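Local coordinates for protein phosphoglycerate kinase (PDB 4NG4) that catalyses the reversible transfer of a phosphoryl group between ATP and 3-phosphoglycerate, a step of glycolysis, at residues S206-L211 with A381-L386; A308-L313 with R339-A344; G327-E332 with D364-T369. One frame throughout, in Å; residues are numbered along the deposited sequence.

Interaction 1: S206-L211 with A381-L386. With ADP (adenosine-5'-diphosphate), chain E.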
loop_
_atom_site.group_PDB
_atom_site.type_symbol
_atom_site.label_atom_id
_atom_site.label_comp_id
_atom_site.label_asym_id
_atom_site.label_seq_id
_atom_site.Cartn_x
_atom_site.Cartn_y
_atom_site.Cartn_z
ATOM N N SER A 206 -9.331 15.112 -2.019
ATOM C CA SER A 206 -8.059 15.747 -2.355
ATOM C C SER A 206 -6.850 14.852 -2.174
ATOM O O SER A 206 -5.800 15.137 -2.705
ATOM C CB SER A 206 -7.876 16.983 -1.485
ATOM O OG SER A 206 -7.807 16.627 -0.120
ATOM N N THR A 207 -6.989 13.786 -1.400
ATOM C CA THR A 207 -5.890 12.853 -1.211
ATOM C C THR A 207 -6.021 11.651 -2.122
ATOM O O THR A 207 -5.105 10.830 -2.170
ATOM C CB THR A 207 -5.869 12.329 0.209
ATOM O OG1 THR A 207 -7.173 11.875 0.534
ATOM C CG2 THR A 207 -5.484 13.414 1.184
ATOM N N LYS A 208 -7.142 11.543 -2.841
ATOM C CA LYS A 208 -7.398 10.369 -3.677
ATOM C C LYS A 208 -7.863 10.651 -5.114
ATOM O O LYS A 208 -8.238 9.727 -5.853
ATOM C CB LYS A 208 -8.376 9.444 -2.936
ATOM C CG LYS A 208 -7.769 8.953 -1.627
ATOM C CD LYS A 208 -8.304 7.626 -1.151
ATOM C CE LYS A 208 -7.351 7.062 -0.088
ATOM N NZ LYS A 208 -7.871 5.860 0.606
ATOM N N ILE A 209 -7.786 11.916 -5.518
ATOM C CA ILE A 209 -8.248 12.352 -6.815
ATOM C C ILE A 209 -7.378 11.795 -7.933
ATOM O O ILE A 209 -7.866 11.499 -9.025
ATOM C CB ILE A 209 -8.259 13.884 -6.893
ATOM C CG1 ILE A 209 -9.116 14.364 -8.079
ATOM C CG2 ILE A 209 -6.832 14.438 -6.980
ATOM C CD1 ILE A 209 -10.571 14.025 -7.944
ATOM N N HIS A 210 -6.088 11.663 -7.677
ATOM C CA HIS A 210 -5.176 11.209 -8.719
ATOM C C HIS A 210 -5.375 9.704 -8.914
ATOM O O HIS A 210 -5.186 9.187 -10.000
ATOM C CB HIS A 210 -3.722 11.589 -8.374
ATOM C CG HIS A 210 -2.739 11.304 -9.463
ATOM N ND1 HIS A 210 -1.381 11.251 -9.230
ATOM C CD2 HIS A 210 -2.901 11.048 -10.786
ATOM C CE1 HIS A 210 -0.745 10.992 -10.360
ATOM N NE2 HIS A 210 -1.645 10.856 -11.319
ATOM N N LEU A 211 -5.794 9.020 -7.860
ATOM C CA LEU A 211 -6.120 7.600 -7.933
ATOM C C LEU A 211 -7.392 7.373 -8.718
ATOM O O LEU A 211 -7.476 6.480 -9.550
ATOM C CB LEU A 211 -6.287 7.015 -6.531
ATOM C CG LEU A 211 -6.661 5.529 -6.400
ATOM C CD1 LEU A 211 -5.881 4.631 -7.371
ATOM C CD2 LEU A 211 -6.435 5.073 -4.977
ATOM N N ALA A 381 3.194 3.377 -1.148
ATOM C CA ALA A 381 3.647 2.829 -2.416
ATOM C C ALA A 381 2.500 2.104 -3.083
ATOM O O ALA A 381 2.370 2.148 -4.297
ATOM C CB ALA A 381 4.817 1.904 -2.219
ATOM N N PHE A 382 1.651 1.455 -2.293
ATOM C CA PHE A 382 0.438 0.836 -2.835
ATOM C C PHE A 382 -0.388 1.877 -3.586
ATOM O O PHE A 382 -0.777 1.666 -4.733
ATOM C CB PHE A 382 -0.396 0.204 -1.712
ATOM C CG PHE A 382 -1.778 -0.200 -2.135
ATOM C CD1 PHE A 382 -2.003 -1.437 -2.724
ATOM C CD2 PHE A 382 -2.854 0.654 -1.944
ATOM C CE1 PHE A 382 -3.283 -1.812 -3.125
ATOM C CE2 PHE A 382 -4.133 0.296 -2.342
ATOM C CZ PHE A 382 -4.349 -0.940 -2.935
ATOM N N LEU A 383 -0.636 3.003 -2.917
ATOM C CA LEU A 383 -1.457 4.090 -3.457
ATOM C C LEU A 383 -0.818 4.744 -4.679
ATOM O O LEU A 383 -1.461 4.817 -5.711
ATOM C CB LEU A 383 -1.759 5.142 -2.374
ATOM C CG LEU A 383 -2.703 4.629 -1.258
ATOM C CD1 LEU A 383 -2.619 5.426 0.088
ATOM C CD2 LEU A 383 -4.147 4.563 -1.768
ATOM N N GLU A 384 0.442 5.182 -4.581
ATOM C CA GLU A 384 1.128 5.811 -5.736
ATOM C C GLU A 384 1.169 4.945 -7.008
ATOM O O GLU A 384 1.184 5.483 -8.124
ATOM C CB GLU A 384 2.551 6.272 -5.365
ATOM C CG GLU A 384 2.551 7.466 -4.409
ATOM C CD GLU A 384 3.870 8.219 -4.345
ATOM O OE1 GLU A 384 4.907 7.695 -4.813
ATOM O OE2 GLU A 384 3.855 9.352 -3.813
ATOM N N PHE A 385 1.184 3.623 -6.835
ATOM C CA PHE A 385 1.238 2.699 -7.976
ATOM C C PHE A 385 -0.092 2.704 -8.712
ATOM O O PHE A 385 -0.134 2.823 -9.937
ATOM C CB PHE A 385 1.602 1.277 -7.532
ATOM C CG PHE A 385 1.899 0.356 -8.669
ATOM C CD1 PHE A 385 3.171 0.307 -9.226
ATOM C CD2 PHE A 385 0.908 -0.457 -9.196
ATOM C CE1 PHE A 385 3.449 -0.532 -10.278
ATOM C CE2 PHE A 385 1.183 -1.307 -10.247
ATOM C CZ PHE A 385 2.456 -1.344 -10.791
ATOM N N LEU A 386 -1.178 2.591 -7.955
ATOM C CA LEU A 386 -2.514 2.665 -8.525
ATOM C C LEU A 386 -2.831 4.053 -9.115
ATOM O O LEU A 386 -3.700 4.163 -9.989
ATOM C CB LEU A 386 -3.559 2.294 -7.470
ATOM C CG LEU A 386 -3.518 0.884 -6.881
ATOM C CD1 LEU A 386 -4.697 0.669 -5.929
ATOM C CD2 LEU A 386 -3.526 -0.165 -7.979
HETATM P PB ADP E . -7.518 4.059 4.094
HETATM O O1B ADP E . -8.164 2.739 4.434
HETATM O O2B ADP E . -6.502 4.513 5.123
HETATM O O3B ADP E . -7.055 4.172 2.661
HETATM P PA ADP E . -8.630 6.705 4.107
HETATM O O1A ADP E . -7.282 7.130 4.638
HETATM O O2A ADP E . -9.007 7.147 2.718
HETATM O O3A ADP E . -8.765 5.092 4.174
HETATM O "O5'" ADP E . -9.723 7.263 5.166
HETATM C "C5'" ADP E . -10.533 6.399 5.974
HETATM C "C4'" ADP E . -10.871 7.063 7.302
HETATM O "O4'" ADP E . -11.817 8.115 7.080
HETATM C "C3'" ADP E . -11.484 6.076 8.298
HETATM O "O3'" ADP E . -10.692 5.992 9.491
HETATM C "C2'" ADP E . -12.897 6.588 8.557
HETATM O "O2'" ADP E . -13.247 6.591 9.944
HETATM C "C1'" ADP E . -12.931 8.004 7.978
HETATM N N9 ADP E . -14.242 8.290 7.310
HETATM C C8 ADP E . -14.779 7.628 6.256
HETATM N N7 ADP E . -15.987 8.158 5.929
HETATM C C5 ADP E . -16.243 9.179 6.772
HETATM C C6 ADP E . -17.335 10.163 6.978
HETATM N N6 ADP E . -18.442 10.172 6.195
HETATM N N1 ADP E . -17.181 11.064 7.982
HETATM C C2 ADP E . -16.097 11.096 8.793
HETATM N N3 ADP E . -15.074 10.228 8.660
HETATM C C4 ADP E . -15.087 9.265 7.688
#

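Interaction 2: A308-L313 with R339-A344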
loop_
_atom_site.group_PDB
_atom_site.type_symbol
_atom_site.label_atom_id
_atom_site.label_comp_id
_atom_site.label_asym_id
_atom_site.label_seq_id
_atom_site.Cartn_x
_atom_site.Cartn_y
_atom_site.Cartn_z
ATOM N N ALA A 308 -26.727 -2.498 -1.154
ATOM C CA ALA A 308 -27.219 -3.589 -1.994
ATOM C C ALA A 308 -26.774 -3.372 -3.450
ATOM O O ALA A 308 -26.389 -4.319 -4.158
ATOM C CB ALA A 308 -28.722 -3.671 -1.899
ATOM N N THR A 309 -26.834 -2.121 -3.895
ATOM C CA THR A 309 -26.216 -1.737 -5.158
ATOM C C THR A 309 -24.734 -2.144 -5.180
ATOM O O THR A 309 -24.269 -2.793 -6.133
ATOM C CB THR A 309 -26.368 -0.234 -5.400
ATOM O OG1 THR A 309 -27.732 0.030 -5.754
ATOM C CG2 THR A 309 -25.424 0.256 -6.506
ATOM N N TYR A 310 -23.999 -1.796 -4.128
ATOM C CA TYR A 310 -22.596 -2.213 -4.049
ATOM C C TYR A 310 -22.485 -3.742 -4.045
ATOM O O TYR A 310 -21.639 -4.311 -4.730
ATOM C CB TYR A 310 -21.893 -1.665 -2.803
ATOM C CG TYR A 310 -21.858 -0.158 -2.656
ATOM C CD1 TYR A 310 -22.203 0.703 -3.707
ATOM C CD2 TYR A 310 -21.449 0.416 -1.458
ATOM C CE1 TYR A 310 -22.161 2.099 -3.542
ATOM C CE2 TYR A 310 -21.398 1.804 -1.300
ATOM C CZ TYR A 310 -21.749 2.627 -2.339
ATOM O OH TYR A 310 -21.681 3.977 -2.155
ATOM N N ALA A 311 -23.343 -4.400 -3.275
ATOM C CA ALA A 311 -23.318 -5.850 -3.166
ATOM C C ALA A 311 -23.527 -6.540 -4.524
ATOM O O ALA A 311 -22.963 -7.620 -4.774
ATOM C CB ALA A 311 -24.365 -6.320 -2.157
ATOM N N LYS A 312 -24.332 -5.931 -5.394
ATOM C CA LYS A 312 -24.553 -6.459 -6.749
ATOM C C LYS A 312 -23.282 -6.368 -7.584
ATOM O O LYS A 312 -22.891 -7.343 -8.215
ATOM C CB LYS A 312 -25.711 -5.711 -7.438
ATOM C CG LYS A 312 -26.168 -6.294 -8.796
ATOM C CD LYS A 312 -27.619 -5.852 -9.137
ATOM C CE LYS A 312 -28.069 -6.225 -10.573
ATOM N NZ LYS A 312 -28.016 -7.698 -10.840
ATOM N N LEU A 313 -22.629 -5.211 -7.564
ATOM C CA LEU A 313 -21.451 -4.983 -8.399
ATOM C C LEU A 313 -20.260 -5.871 -7.975
ATOM O O LEU A 313 -19.478 -6.325 -8.832
ATOM C CB LEU A 313 -21.064 -3.498 -8.396
ATOM C CG LEU A 313 -22.125 -2.514 -8.906
ATOM C CD1 LEU A 313 -21.739 -1.043 -8.689
ATOM C CD2 LEU A 313 -22.427 -2.788 -10.358
ATOM N N ARG A 339 -18.900 -3.341 6.659
ATOM C CA ARG A 339 -18.943 -4.804 6.794
ATOM C C ARG A 339 -19.644 -5.438 5.588
ATOM O O ARG A 339 -19.079 -6.282 4.906
ATOM C CB ARG A 339 -19.675 -5.214 8.071
ATOM C CG ARG A 339 -19.444 -6.675 8.477
ATOM C CD ARG A 339 -20.531 -7.166 9.420
ATOM N NE ARG A 339 -20.976 -6.074 10.297
ATOM C CZ ARG A 339 -20.428 -5.759 11.468
ATOM N NH1 ARG A 339 -19.405 -6.467 11.963
ATOM N NH2 ARG A 339 -20.916 -4.733 12.154
ATOM N N ALA A 340 -20.870 -4.997 5.324
ATOM C CA ALA A 340 -21.647 -5.473 4.188
ATOM C C ALA A 340 -20.771 -5.550 2.964
ATOM O O ALA A 340 -20.741 -6.556 2.282
ATOM C CB ALA A 340 -22.816 -4.550 3.926
ATOM N N LEU A 341 -20.056 -4.463 2.702
ATOM C CA LEU A 341 -19.176 -4.375 1.550
ATOM C C LEU A 341 -18.073 -5.412 1.672
ATOM O O LEU A 341 -17.823 -6.174 0.740
ATOM C CB LEU A 341 -18.584 -2.969 1.433
ATOM C CG LEU A 341 -17.576 -2.749 0.292
ATOM C CD1 LEU A 341 -18.278 -2.707 -1.063
ATOM C CD2 LEU A 341 -16.776 -1.469 0.530
ATOM N N ALA A 342 -17.415 -5.441 2.821
ATOM C CA ALA A 342 -16.294 -6.352 3.031
ATOM C C ALA A 342 -16.732 -7.788 2.765
ATOM O O ALA A 342 -16.063 -8.522 2.044
ATOM C CB ALA A 342 -15.760 -6.209 4.438
ATOM N N GLN A 343 -17.881 -8.163 3.320
ATOM C CA GLN A 343 -18.440 -9.499 3.146
ATOM C C GLN A 343 -18.738 -9.795 1.678
ATOM O O GLN A 343 -18.490 -10.915 1.214
ATOM C CB GLN A 343 -19.696 -9.667 4.002
ATOM C CG GLN A 343 -19.398 -9.638 5.500
ATOM C CD GLN A 343 -20.642 -9.751 6.378
ATOM O OE1 GLN A 343 -21.720 -9.294 6.001
ATOM N NE2 GLN A 343 -20.488 -10.350 7.563
ATOM N N ALA A 344 -19.232 -8.796 0.941
ATOM C CA ALA A 344 -19.536 -8.968 -0.483
ATOM C C ALA A 344 -18.277 -9.302 -1.299
ATOM O O ALA A 344 -18.303 -10.196 -2.145
ATOM C CB ALA A 344 -20.239 -7.738 -1.038
#

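Interaction 3: G327-E332 with D364-T369. With ADP (adenosine-5'-diphosphate), chain E.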
loop_
_atom_site.group_PDB
_atom_site.type_symbol
_atom_site.label_atom_id
_atom_site.label_comp_id
_atom_site.label_asym_id
_atom_site.label_seq_id
_atom_site.Cartn_x
_atom_site.Cartn_y
_atom_site.Cartn_z
ATOM N N GLY A 327 -17.918 3.865 5.522
ATOM C CA GLY A 327 -18.538 4.573 6.636
ATOM C C GLY A 327 -17.626 4.630 7.845
ATOM O O GLY A 327 -16.513 4.093 7.836
ATOM N N VAL A 328 -18.092 5.278 8.898
ATOM C CA VAL A 328 -17.318 5.399 10.110
ATOM C C VAL A 328 -17.374 4.071 10.842
ATOM O O VAL A 328 -17.952 3.955 11.930
ATOM C CB VAL A 328 -17.850 6.536 11.006
ATOM C CG1 VAL A 328 -16.879 6.800 12.167
ATOM C CG2 VAL A 328 -18.079 7.812 10.178
ATOM N N PHE A 329 -16.740 3.066 10.248
ATOM C CA PHE A 329 -16.797 1.685 10.748
ATOM C C PHE A 329 -16.314 1.498 12.186
ATOM O O PHE A 329 -16.659 0.511 12.813
ATOM C CB PHE A 329 -15.944 0.782 9.847
ATOM C CG PHE A 329 -14.457 0.877 10.128
ATOM C CD1 PHE A 329 -13.695 1.891 9.572
ATOM C CD2 PHE A 329 -13.831 -0.041 10.978
ATOM C CE1 PHE A 329 -12.338 1.982 9.840
ATOM C CE2 PHE A 329 -12.469 0.052 11.243
ATOM C CZ PHE A 329 -11.727 1.065 10.680
ATOM N N GLU A 330 -15.474 2.410 12.681
ATOM C CA GLU A 330 -14.862 2.272 14.022
ATOM C C GLU A 330 -15.906 2.292 15.124
ATOM O O GLU A 330 -15.798 1.550 16.090
ATOM C CB GLU A 330 -13.823 3.371 14.294
ATOM C CG GLU A 330 -12.653 3.438 13.277
ATOM C CD GLU A 330 -12.891 4.436 12.126
ATOM O OE1 GLU A 330 -14.042 4.901 11.935
ATOM O OE2 GLU A 330 -11.921 4.754 11.405
ATOM N N ILE A 331 -16.908 3.153 14.977
ATOM C CA ILE A 331 -18.064 3.140 15.864
ATOM C C ILE A 331 -19.086 2.180 15.253
ATOM O O ILE A 331 -19.180 2.069 14.034
ATOM C CB ILE A 331 -18.630 4.570 16.099
ATOM C CG1 ILE A 331 -19.615 4.581 17.267
ATOM C CG2 ILE A 331 -19.273 5.106 14.865
ATOM C CD1 ILE A 331 -18.941 4.319 18.627
ATOM N N GLU A 332 -19.833 1.487 16.110
ATOM C CA GLU A 332 -20.548 0.256 15.738
ATOM C C GLU A 332 -21.856 0.480 14.997
ATOM O O GLU A 332 -22.241 -0.347 14.184
ATOM C CB GLU A 332 -20.813 -0.612 16.979
ATOM C CG GLU A 332 -19.540 -0.995 17.763
ATOM C CD GLU A 332 -19.106 0.037 18.845
ATOM O OE1 GLU A 332 -19.613 1.191 18.864
ATOM O OE2 GLU A 332 -18.245 -0.325 19.689
ATOM N N ASP A 364 -9.582 -6.335 9.612
ATOM C CA ASP A 364 -9.181 -6.961 10.860
ATOM C C ASP A 364 -10.369 -7.025 11.830
ATOM O O ASP A 364 -10.617 -8.064 12.416
ATOM C CB ASP A 364 -8.013 -6.185 11.469
ATOM C CG ASP A 364 -7.381 -6.887 12.632
ATOM O OD1 ASP A 364 -7.767 -8.035 12.968
ATOM O OD2 ASP A 364 -6.476 -6.264 13.220
ATOM N N LYS A 365 -11.113 -5.929 11.974
ATOM C CA LYS A 365 -12.219 -5.860 12.938
ATOM C C LYS A 365 -13.320 -6.855 12.653
ATOM O O LYS A 365 -13.913 -7.416 13.572
ATOM C CB LYS A 365 -12.840 -4.464 12.951
ATOM C CG LYS A 365 -13.964 -4.299 13.976
ATOM C CD LYS A 365 -14.349 -2.846 14.153
ATOM C CE LYS A 365 -15.057 -2.614 15.458
ATOM N NZ LYS A 365 -15.541 -1.224 15.519
ATOM N N PHE A 366 -13.599 -7.058 11.374
ATOM C CA PHE A 366 -14.635 -7.989 10.939
ATOM C C PHE A 366 -14.070 -9.405 10.726
ATOM O O PHE A 366 -14.789 -10.301 10.281
ATOM C CB PHE A 366 -15.269 -7.480 9.633
ATOM C CG PHE A 366 -15.685 -6.026 9.669
ATOM C CD1 PHE A 366 -16.400 -5.511 10.746
ATOM C CD2 PHE A 366 -15.383 -5.180 8.606
ATOM C CE1 PHE A 366 -16.792 -4.179 10.772
ATOM C CE2 PHE A 366 -15.781 -3.839 8.613
ATOM C CZ PHE A 366 -16.487 -3.344 9.698
ATOM N N ASN A 367 -12.792 -9.593 11.068
ATOM C CA ASN A 367 -12.041 -10.835 10.799
ATOM C C ASN A 367 -12.317 -11.422 9.419
ATOM O O ASN A 367 -12.756 -12.563 9.295
ATOM C CB ASN A 367 -12.270 -11.878 11.904
ATOM C CG ASN A 367 -11.609 -11.487 13.226
ATOM O OD1 ASN A 367 -12.053 -11.890 14.308
ATOM N ND2 ASN A 367 -10.539 -10.697 13.142
ATOM N N LEU A 368 -12.057 -10.611 8.392
ATOM C CA LEU A 368 -12.197 -11.029 6.998
ATOM C C LEU A 368 -10.894 -10.949 6.182
ATOM O O LEU A 368 -10.907 -11.223 4.977
ATOM C CB LEU A 368 -13.277 -10.178 6.325
ATOM C CG LEU A 368 -14.705 -10.540 6.711
ATOM C CD1 LEU A 368 -15.646 -9.469 6.230
ATOM C CD2 LEU A 368 -15.094 -11.901 6.151
ATOM N N THR A 369 -9.781 -10.607 6.837
ATOM C CA THR A 369 -8.497 -10.380 6.159
ATOM C C THR A 369 -8.022 -11.513 5.214
ATOM O O THR A 369 -7.662 -11.261 4.062
ATOM C CB THR A 369 -7.389 -10.074 7.187
ATOM O OG1 THR A 369 -7.673 -8.832 7.835
ATOM C CG2 THR A 369 -6.041 -9.971 6.513
HETATM P PB ADP E . -7.518 4.059 4.094
HETATM O O1B ADP E . -8.164 2.739 4.434
HETATM O O2B ADP E . -6.502 4.513 5.123
HETATM O O3B ADP E . -7.055 4.172 2.661
HETATM P PA ADP E . -8.630 6.705 4.107
HETATM O O1A ADP E . -7.282 7.130 4.638
HETATM O O2A ADP E . -9.007 7.147 2.718
HETATM O O3A ADP E . -8.765 5.092 4.174
HETATM O "O5'" ADP E . -9.723 7.263 5.166
HETATM C "C5'" ADP E . -10.533 6.399 5.974
HETATM C "C4'" ADP E . -10.871 7.063 7.302
HETATM O "O4'" ADP E . -11.817 8.115 7.080
HETATM C "C3'" ADP E . -11.484 6.076 8.298
HETATM O "O3'" ADP E . -10.692 5.992 9.491
HETATM C "C2'" ADP E . -12.897 6.588 8.557
HETATM O "O2'" ADP E . -13.247 6.591 9.944
HETATM C "C1'" ADP E . -12.931 8.004 7.978
HETATM N N9 ADP E . -14.242 8.290 7.310
HETATM C C8 ADP E . -14.779 7.628 6.256
HETATM N N7 ADP E . -15.987 8.158 5.929
HETATM C C5 ADP E . -16.243 9.179 6.772
HETATM C C6 ADP E . -17.335 10.163 6.978
HETATM N N6 ADP E . -18.442 10.172 6.195
HETATM N N1 ADP E . -17.181 11.064 7.982
HETATM C C2 ADP E . -16.097 11.096 8.793
HETATM N N3 ADP E . -15.074 10.228 8.660
HETATM C C4 ADP E . -15.087 9.265 7.688
#

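Interaction 1: S206-L211 with A381-L386
Leu211 makes two of the three side-chain contacts here, its two methyls going to different leucines of helix 380-387. Its CG is anti to the backbone N (chi1 179°), which sets the branch beside its own carbonyl carbon, with both methyls reaching helix 380-387. CD1 then packs against Leu386 CB, the two side chains lying alongside each other and pointing the same way. CD2 meets Leu383 CD2 at 4.0 Å, methyl against methyl, and there the side chains cross at about a right angle. Leu383 uses the same CD2 to touch the aliphatic part of Lys208, whose CE lies 4.4 Å away.

Lys208 starts beside its backbone N (chi1 -62°) and runs extended from CG onward, so the ammonium is carried well past the leucines to the diphosphate. NZ makes hydrogen bonds to ADP O2A at 2.7 Å and to ADP O3B at 2.8 Å, bridging the alpha and beta phosphates; Asn323 OD1 and Gly201 O also bond to it. This charge would be expected to offset that of the phosphates.

No hydrogen bond joins the two segments directly, although Leu386 O accepts one from Asn214 ND2, further along helix 209-216. Strand 319-323 joins the packing, Asn323 against Leu211 and Leu383, and Val321 against Leu386. A phosphate-binding lysine just before a helix, with its last methylene loosely against a leucine, belongs to the nucleotide site in the C-terminal domain of phosphoglycerate kinase.

Interaction 2: A308-L313 with R339-A344
The 2.7 Å bond from Gln343 N to Arg339 O is the shortest sound polar link here, and it belongs to the helix that presents Leu341 and Ala344 to Tyr310 and Ala311. The next bond of that helix, Ala344 N to Ala340 O, measures 3.0 Å. Between the two segments there is no hydrogen bond at all.

What crosses is carbon. Ala344 CB points toward helix 304-316 and approaches Ala311 CA to 4.2 Å, so the methyl lies nearest the backbone CA, with Ala311 CB slightly farther off. Because both residues are alanines, their CA atoms can come as near as 5.6 Å. On the buried side, Leu341 CD1 lies 4.1 Å from Tyr310 CB and stands obliquely to the phenol ring. The leucine has CG anti to its backbone N (chi1 177°), which directs that methyl toward Tyr310. Met314 of helix 304-316 also touches both Leu341 and Ala344, while Ile223 and Trp322 of the sheet support Tyr310 and Leu341 respectively.

With small residues at the closest approach and larger ones beside them, cohesion here probably rests on dispersion and burial of apolar surface, with no directional bond between 308-313 and 339-344.

Interaction 3: G327-E332 with D364-T369
Lys365 reaches from the end of helix 357-365 to the turn at Phe329 and Glu330. Its CB lies 4.3 Å above the plane of the next residue's ring, Phe366, toward the rim. With CG anti to the backbone N (chi1 -178°) and the rest extended, the chain runs straight on to Phe329, where CD comes to the ring edge, 4.3 Å from CD2 and near the ring plane. NZ, at the tip, gives a weak hydrogen bond to Phe329 O at 3.4 Å and lies 2.8 Å from Glu330 O. The carboxylate of Glu332 is near but not in contact, so any attraction there would be long-range.

Beside the lysine, Phe366 CZ meets Phe329 CB at 4.2 Å. Glu330 CG covers one face of the Phe329 ring toward its rim, and the glutamate then bends at chi2 (94°) to the ribose of ADP. There OE2 accepts a hydrogen bond from O3' at 2.6 Å, while O2' is 2.7 Å from both OE1 and OE2. The turn is type I, from Val328 to Ile331, and Val328 CG2 touches the adenine.

A Schellman motif at Asn367 closes helix 357-365. Phe329 is wedged between that helix, at Ala361 and Ala362, and Thr338 of helix 336-347; Phe366 lies on Arg339 of the latter, and the backbone of Val328 bonds to Phe300 of strand 298-300.

Along the chain the segments come in the order 206-211, 308-313, 327-332, 339-344, 364-369, 381-386: interaction 1 encloses the other two, whose segments alternate. Interactions 2 and 3 have centres 14 Å apart and touch, with Ala342 CB 3.7 Å from Leu368 CD1. Interaction 1 lies apart, its centre 23 Å from that of interaction 2 and 22 Å from that of interaction 3. Helices packed on the parallel sheet of the nucleotide-binding domain make interaction 2 and most of interaction 1, whereas interaction 3 joins a loop to a helix end. Strand 319-323 touches both interactions 1 and 2. Interactions 1 and 3 hold different parts of ADP, the diphosphate and the ribose, so the nucleotide spans sites built by distant pieces of sequence.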